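Local atomic coordinates of diaminopimelate decarboxylase (Aquifex aeolicus, PDB entry 2P3E), a protein that probably catalyses the pyridoxal-phosphate-dependent decarboxylation of meso-diaminopimelate to L-lysine, the final step of lysine biosynthesis by the diaminopimelate pathway. Residues Q296-K299 with K304-I307; K5-Y10 with A370-G375. All blocks are in the same frame, centred on the assembly; numbering follows the deposited sequence.

Contact 1 (Q296-K299 with K304-I307)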
# COMPACT_ATOMS: atom_id res chain seq x y z
N GLN B 296 -2.75 16.40 15.00
CA GLN B 296 -3.53 15.79 16.07
C GLN B 296 -2.83 15.96 17.40
O GLN B 296 -3.45 16.41 18.36
CB GLN B 296 -3.78 14.30 15.78
CG GLN B 296 -4.50 14.02 14.47
CD GLN B 296 -5.80 14.79 14.33
OE1 GLN B 296 -6.70 14.68 15.17
NE2 GLN B 296 -5.92 15.58 13.26
N PHE B 297 -1.53 15.63 17.45
CA PHE B 297 -0.76 15.73 18.70
C PHE B 297 0.66 16.23 18.44
O PHE B 297 1.24 15.98 17.38
CB PHE B 297 -0.66 14.37 19.42
CG PHE B 297 -1.98 13.72 19.68
CD1 PHE B 297 -2.78 14.14 20.74
CD2 PHE B 297 -2.43 12.69 18.88
CE1 PHE B 297 -4.03 13.53 20.97
CE2 PHE B 297 -3.66 12.07 19.11
CZ PHE B 297 -4.46 12.50 20.17
N LEU B 298 1.21 16.93 19.44
CA LEU B 298 2.66 17.16 19.55
C LEU B 298 3.18 16.33 20.70
O LEU B 298 2.52 16.21 21.74
CB LEU B 298 2.98 18.64 19.81
CG LEU B 298 2.41 19.68 18.84
CD1 LEU B 298 2.72 21.09 19.34
CD2 LEU B 298 2.93 19.50 17.40
N LYS B 299 4.36 15.75 20.51
CA LYS B 299 4.96 14.85 21.49
C LYS B 299 6.49 14.99 21.41
O LYS B 299 7.07 14.89 20.32
CB LYS B 299 4.55 13.40 21.19
CG LYS B 299 5.43 12.35 21.78
CD LYS B 299 4.87 10.97 21.60
CE LYS B 299 5.65 9.97 22.44
NZ LYS B 299 5.08 8.58 22.31
N LYS B 304 13.85 14.55 20.42
CA LYS B 304 13.04 14.62 19.20
C LYS B 304 11.68 15.27 19.42
O LYS B 304 11.03 15.06 20.46
CB LYS B 304 12.84 13.23 18.59
CG LYS B 304 14.11 12.60 18.04
CD LYS B 304 13.87 11.16 17.60
CE LYS B 304 13.31 11.07 16.19
NZ LYS B 304 14.17 11.82 15.22
N HIS B 305 11.26 16.07 18.44
CA HIS B 305 9.93 16.64 18.39
C HIS B 305 9.13 15.86 17.34
O HIS B 305 9.55 15.73 16.20
CB HIS B 305 9.99 18.14 18.06
CG HIS B 305 8.66 18.84 18.13
ND1 HIS B 305 7.82 18.76 19.22
CD2 HIS B 305 8.03 19.66 17.24
CE1 HIS B 305 6.74 19.48 19.01
NE2 HIS B 305 6.84 20.05 17.82
N PHE B 306 7.99 15.32 17.76
CA PHE B 306 7.06 14.65 16.86
C PHE B 306 5.82 15.52 16.66
O PHE B 306 5.24 16.06 17.63
CB PHE B 306 6.66 13.26 17.39
CG PHE B 306 7.82 12.30 17.50
CD1 PHE B 306 8.14 11.45 16.44
CD2 PHE B 306 8.58 12.22 18.66
CE1 PHE B 306 9.21 10.56 16.54
CE2 PHE B 306 9.64 11.33 18.77
CZ PHE B 306 9.95 10.49 17.70
N ILE B 307 5.43 15.67 15.40
CA ILE B 307 4.18 16.32 15.01
C ILE B 307 3.33 15.19 14.41
O ILE B 307 3.61 14.70 13.31
CB ILE B 307 4.43 17.43 13.96
CG1 ILE B 307 5.34 18.53 14.56
CG2 ILE B 307 3.12 18.00 13.43
CD1 ILE B 307 5.73 19.63 13.58

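Contact 2 (K5-Y10 with A370-G375)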
# COMPACT_ATOMS: atom_id res chain seq x y z
N LYS B 5 5.91 28.64 -5.89
CA LYS B 5 5.52 28.69 -7.31
C LYS B 5 6.38 27.82 -8.23
O LYS B 5 5.93 27.42 -9.31
CB LYS B 5 5.47 30.15 -7.81
CG LYS B 5 4.29 30.94 -7.21
CD LYS B 5 4.38 32.43 -7.55
CE LYS B 5 3.52 33.27 -6.59
NZ LYS B 5 2.13 33.50 -7.08
N GLU B 6 7.60 27.51 -7.81
CA GLU B 6 8.45 26.56 -8.51
C GLU B 6 7.85 25.16 -8.47
O GLU B 6 8.01 24.39 -9.41
CB GLU B 6 9.86 26.52 -7.92
CG GLU B 6 10.68 27.79 -8.18
CD GLU B 6 12.03 27.76 -7.50
OE1 GLU B 6 12.31 26.85 -6.70
OE2 GLU B 6 12.83 28.67 -7.78
N TYR B 7 7.16 24.84 -7.37
CA TYR B 7 6.42 23.58 -7.28
C TYR B 7 5.17 23.62 -8.14
O TYR B 7 4.96 22.75 -8.99
CB TYR B 7 6.07 23.27 -5.81
CG TYR B 7 7.24 22.78 -5.01
CD1 TYR B 7 7.66 21.45 -5.12
CD2 TYR B 7 7.93 23.63 -4.14
CE1 TYR B 7 8.74 20.99 -4.42
CE2 TYR B 7 9.02 23.17 -3.42
CZ TYR B 7 9.41 21.84 -3.55
OH TYR B 7 10.46 21.34 -2.84
N ASN B 8 4.37 24.67 -7.95
CA ASN B 8 3.10 24.82 -8.64
C ASN B 8 2.76 26.31 -8.67
O ASN B 8 2.56 26.92 -7.61
CB ASN B 8 1.99 24.01 -7.94
CG ASN B 8 0.68 23.97 -8.71
OD1 ASN B 8 0.26 24.98 -9.29
ND2 ASN B 8 0.02 22.80 -8.72
N PRO B 9 2.70 26.91 -9.87
CA PRO B 9 2.52 28.37 -9.90
C PRO B 9 1.12 28.82 -9.52
O PRO B 9 0.87 30.02 -9.41
CB PRO B 9 2.84 28.73 -11.36
CG PRO B 9 2.51 27.52 -12.12
CD PRO B 9 2.80 26.34 -11.22
N TYR B 10 0.21 27.87 -9.29
CA TYR B 10 -1.13 28.18 -8.77
C TYR B 10 -1.21 28.19 -7.25
O TYR B 10 -2.25 28.49 -6.69
CB TYR B 10 -2.18 27.25 -9.38
CG TYR B 10 -2.33 27.47 -10.86
CD1 TYR B 10 -3.12 28.54 -11.33
CD2 TYR B 10 -1.67 26.67 -11.79
CE1 TYR B 10 -3.25 28.79 -12.66
CE2 TYR B 10 -1.80 26.91 -13.16
CZ TYR B 10 -2.61 27.98 -13.57
OH TYR B 10 -2.79 28.28 -14.90
N ALA B 370 0.33 21.23 4.41
CA ALA B 370 0.28 20.83 3.01
C ALA B 370 1.52 20.04 2.62
O ALA B 370 2.65 20.53 2.76
CB ALA B 370 0.12 22.06 2.09
N VAL B 371 1.30 18.81 2.16
CA VAL B 371 2.37 17.94 1.65
C VAL B 371 2.37 18.08 0.13
O VAL B 371 1.39 17.74 -0.55
CB VAL B 371 2.15 16.44 2.06
CG1 VAL B 371 3.32 15.56 1.58
CG2 VAL B 371 1.96 16.31 3.60
N LEU B 372 3.47 18.61 -0.42
CA LEU B 372 3.49 18.94 -1.85
C LEU B 372 3.85 17.72 -2.70
O LEU B 372 4.28 16.70 -2.16
CB LEU B 372 4.46 20.09 -2.14
CG LEU B 372 4.25 21.41 -1.38
CD1 LEU B 372 5.21 22.46 -1.93
CD2 LEU B 372 2.79 21.89 -1.44
N SER B 373 3.63 17.83 -4.02
CA SER B 373 4.14 16.85 -4.99
C SER B 373 3.50 15.47 -4.77
O SER B 373 4.13 14.43 -4.96
CB SER B 373 5.68 16.73 -4.89
OG SER B 373 6.29 18.01 -4.72
N ALA B 374 2.21 15.49 -4.43
CA ALA B 374 1.52 14.27 -4.02
C ALA B 374 0.49 13.76 -5.04
O ALA B 374 -0.28 12.84 -4.73
CB ALA B 374 0.89 14.46 -2.65
N GLY B 375 0.52 14.32 -6.25
CA GLY B 375 -0.50 14.03 -7.28
C GLY B 375 -0.26 12.75 -8.07
O GLY B 375 -1.17 12.23 -8.73

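Contact 1 (Q296-K299 with K304-I307)
Leu298 and Lys299 pair with the antiparallel strand that carries His305, Phe306 and Ile307. The Leu298 side chain starts with CB, which lies 3.9 Å from His305 CE1. With CG anti to the carbonyl carbon (chi1 -54°), Leu298 CD2 comes alongside Ile307, 3.8 Å from Ile307 CG1. Leu298 CD2 also lies 4.0 Å from His305 NE2, and the methyl meets the isoleucine and the imidazole together. Two backbone bonds join Lys299 and Phe306. Lys299 N gives to Phe306 O at 3.0 Å, and Phe306 N gives to Lys299 O at 2.8 Å. Leu298 CA adds a CH...O contact to Phe306 O, at 3.4 Å. This is the turn end of the beta hairpin formed by strands 289-301 and 304-309. Next to it Gln296 and Phe297 both face Ile308, a classic beta bulge. His305 ND1 is hydrogen-bonded to Asp300, next to Lys299 near the end of its strand, which ties the ring across to the partner strand. An alanine at His305 would strip the imidazole from Leu298 and would probably leave Asp300 without this partner. The Phe306 side chain is on the other sheet face, with that of Lys299. Lys299 O lies in the plane of the Phe306 ring, at its edge, 3.5 Å from Phe306 CD2. Lys299 NZ reaches carbonyls of the second subunit, Glu130, Lys175 and Gly177.

Contact 2 (K5-Y10 with A370-G375)
Tyr7 meets Leu372 and Ser373 through its ring, and no hydrogen bond crosses between the two segments. The tight part is a CH-pi contact. Leu372 CD1 sits over one face of the Tyr7 ring, 3.9 Å from the centroid and 22° off the normal. The methyl is displaced toward the rim on the CG side, and it lies 3.7 Å from both Tyr7 CG and Tyr7 CD2. The two side chains cross at about a right angle. Tyr7 CG is anti to its carbonyl carbon (chi1 -76°), which swings the ring off the last turn of the helix and over the leucine. Ser373 OG approaches obliquely, 3.7 Å from Tyr7 CD1, in plain van der Waals contact. The serine hydroxyl has its hydrogen bond with Asn287 OD1, and the Tyr7 hydroxyl has one with the carbonyl of Tyr249. The ring is thus fixed at its far end as well as on its face.

Away from Tyr7 the two segments part. Glu6 and Pro9 are open to solvent, Glu6 with a salt bridge to Lys248, while Asn8 is buried, its ND2 bonded to Asn287 O. Asn8 OD1 accepts from Tyr10 N at 2.9 Å, an Asx turn just after the helix.

Ser373 lies about 6 Å, side chain to side chain, from Arg318, which by similarity binds the substrate. The N-terminal helix 3-7 therefore packs on a loop near the probable active site. That loop follows strand 368-371, where Leu372 touches Ile290 of strand 289-301, while Asn8 and Pro9 rest on Phe43 of helix 41-54.

In the fold
The centres of contacts 1 and 2 lie 24 Å apart, and their nearest atoms are about 10 Å apart without touching. Both reach the mixed beta sheet, in which strands 289-301 and 368-371 are antiparallel neighbours. Along the chain, segment 5-10 comes first, then 296-299, 304-307 and finally 370-375. The parallel strands of the barrel, which belong to the pyridoxal-binding domain, fall between segment 5-10 and contact 1. Contact 2 brings the chain's start back to this sheet, beside the residues that probably bind substrate. Contact 1 lies far out, away from those sites, where its hairpin meets the second subunit of the homodimer.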